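Putative HpcE protein (Mycolicibacterium smegmatis, PDB 6V77) belongs to the fumarylacetoacetate hydrolase (FAH) superfamily and binds a zinc ion. Local coordinates at residues D7-L12 with V18-K23. Sequence-based numbering, arbitrary orientation.
Sequences DGRIHL and VVDVAK. With SO4 (sulfate ion), chain P.
The His11 ring and the Arg9 guanidinium both meet Asp20. One face of the imidazole carries Asp20 CA in a CH-pi contact, CA standing 3.7 Å from the His11 ring centroid; at the edge, in the ring plane, His11 ND1 donates to Arg9 O (2.9 Å), a bond that helps to fix the ring's rotation although ND1 comes from above the Arg9 carbonyl plane. The Asp20 carboxylate and a sulfate ion, likely a crystallisation additive, both meet the guanidinium at its edge, while Ala22 CB approaches NH1 obliquely. Arg9 NE and NH1 grip the Asp20 carboxylate side-on, NE 2.6 Å from OD1 and NH1 3.0 Å from OD2, both on syn sides and with the two planes 17° apart. The setting is a beta hairpin of strands 9-14 and 17-20: Leu12 and Val19 exchange two backbone bonds, and His11 faces Asp20 at the non-hydrogen-bonded site. Asp20 is also the N-cap of helix 21-24. Its chi1 of -176° swings the carboxylate away from the backbone N, and Asp20 OD2 accepts from Lys23 N at 2.9 Å as well as from Arg9 NH1, a sharing likely to favour the charged carboxylate. Ile10 O takes Val21 N (3.1 Å) and a water that accepts from Ala22 N, while Ile10 CG2 packs against Val21 CB.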
# COMPACT_ATOMS: atom_id res chain seq x y z
N ASP B 7 -11.24 -3.43 20.24
CA ASP B 7 -10.20 -4.41 20.54
C ASP B 7 -10.04 -5.42 19.41
O ASP B 7 -9.89 -6.62 19.63
CB ASP B 7 -10.48 -5.12 21.86
CG ASP B 7 -10.32 -4.21 23.06
OD1 ASP B 7 -9.58 -3.21 22.96
OD2 ASP B 7 -10.93 -4.52 24.11
N GLY B 8 -10.07 -4.93 18.17
CA GLY B 8 -9.86 -5.78 17.01
C GLY B 8 -11.05 -6.59 16.54
O GLY B 8 -10.93 -7.31 15.53
N ARG B 9 -12.19 -6.52 17.22
CA ARG B 9 -13.39 -7.27 16.87
C ARG B 9 -14.46 -6.33 16.34
O ARG B 9 -14.78 -5.32 16.99
CB ARG B 9 -13.95 -8.01 18.09
CG ARG B 9 -12.98 -9.00 18.69
CD ARG B 9 -13.63 -9.72 19.85
NE ARG B 9 -14.77 -10.53 19.41
CZ ARG B 9 -14.65 -11.77 18.95
NH1 ARG B 9 -15.73 -12.45 18.56
NH2 ARG B 9 -13.45 -12.33 18.87
N ILE B 10 -15.03 -6.65 15.19
CA ILE B 10 -15.98 -5.72 14.57
C ILE B 10 -17.34 -5.86 15.25
O ILE B 10 -17.81 -6.97 15.54
CB ILE B 10 -16.05 -5.92 13.05
CG1 ILE B 10 -16.81 -4.77 12.39
CG2 ILE B 10 -16.67 -7.29 12.67
CD1 ILE B 10 -16.14 -3.37 12.54
N HIS B 11 -17.95 -4.71 15.55
CA HIS B 11 -19.24 -4.65 16.22
C HIS B 11 -20.22 -3.84 15.40
O HIS B 11 -19.85 -2.90 14.69
CB HIS B 11 -19.13 -3.99 17.60
CG HIS B 11 -18.52 -4.86 18.66
ND1 HIS B 11 -17.23 -5.31 18.59
CD2 HIS B 11 -19.03 -5.32 19.83
CE1 HIS B 11 -16.96 -6.04 19.66
NE2 HIS B 11 -18.04 -6.07 20.43
N LEU B 12 -21.50 -4.19 15.55
CA LEU B 12 -22.60 -3.44 14.99
C LEU B 12 -23.11 -2.48 16.05
O LEU B 12 -23.27 -2.87 17.21
CB LEU B 12 -23.70 -4.40 14.53
CG LEU B 12 -24.91 -3.91 13.73
CD1 LEU B 12 -24.50 -3.23 12.44
CD2 LEU B 12 -25.84 -5.08 13.44
N VAL B 18 -23.51 -1.72 21.55
CA VAL B 18 -22.96 -2.46 20.41
C VAL B 18 -23.18 -3.95 20.57
O VAL B 18 -23.47 -4.46 21.65
CB VAL B 18 -21.44 -2.21 20.20
CG1 VAL B 18 -21.19 -0.78 19.73
CG2 VAL B 18 -20.65 -2.52 21.47
N VAL B 19 -23.02 -4.66 19.45
CA VAL B 19 -23.17 -6.11 19.37
C VAL B 19 -21.98 -6.69 18.62
O VAL B 19 -21.67 -6.24 17.52
CB VAL B 19 -24.49 -6.50 18.68
CG1 VAL B 19 -24.46 -7.96 18.29
CG2 VAL B 19 -25.68 -6.18 19.61
N ASP B 20 -21.34 -7.69 19.21
CA ASP B 20 -20.20 -8.36 18.59
C ASP B 20 -20.71 -9.18 17.40
O ASP B 20 -21.54 -10.06 17.58
CB ASP B 20 -19.51 -9.25 19.61
CG ASP B 20 -18.25 -9.91 19.05
OD1 ASP B 20 -17.14 -9.41 19.32
OD2 ASP B 20 -18.36 -10.93 18.34
N VAL B 21 -20.20 -8.89 16.20
CA VAL B 21 -20.77 -9.50 15.00
C VAL B 21 -20.51 -11.00 14.97
O VAL B 21 -21.39 -11.79 14.62
CB VAL B 21 -20.24 -8.81 13.73
CG1 VAL B 21 -20.60 -9.63 12.47
CG2 VAL B 21 -20.81 -7.39 13.64
N ALA B 22 -19.28 -11.41 15.30
CA ALA B 22 -18.94 -12.83 15.18
C ALA B 22 -19.77 -13.68 16.14
O ALA B 22 -20.27 -14.74 15.75
CB ALA B 22 -17.45 -13.04 15.42
N LYS B 23 -19.92 -13.22 17.39
CA LYS B 23 -20.77 -13.95 18.33
C LYS B 23 -22.23 -13.95 17.87
O LYS B 23 -22.90 -14.98 17.93
CB LYS B 23 -20.66 -13.36 19.73
CG LYS B 23 -19.27 -13.44 20.34
CD LYS B 23 -19.26 -12.95 21.78
CE LYS B 23 -17.84 -12.88 22.33
NZ LYS B 23 -17.78 -12.12 23.61
S SO4 P . -14.24 -15.89 17.62
O1 SO4 P . -15.51 -15.33 18.06
O2 SO4 P . -13.15 -15.31 18.41
O3 SO4 P . -14.01 -15.60 16.21
O4 SO4 P . -14.27 -17.34 17.81
O HOH W 1 -17.02 -9.62 15.86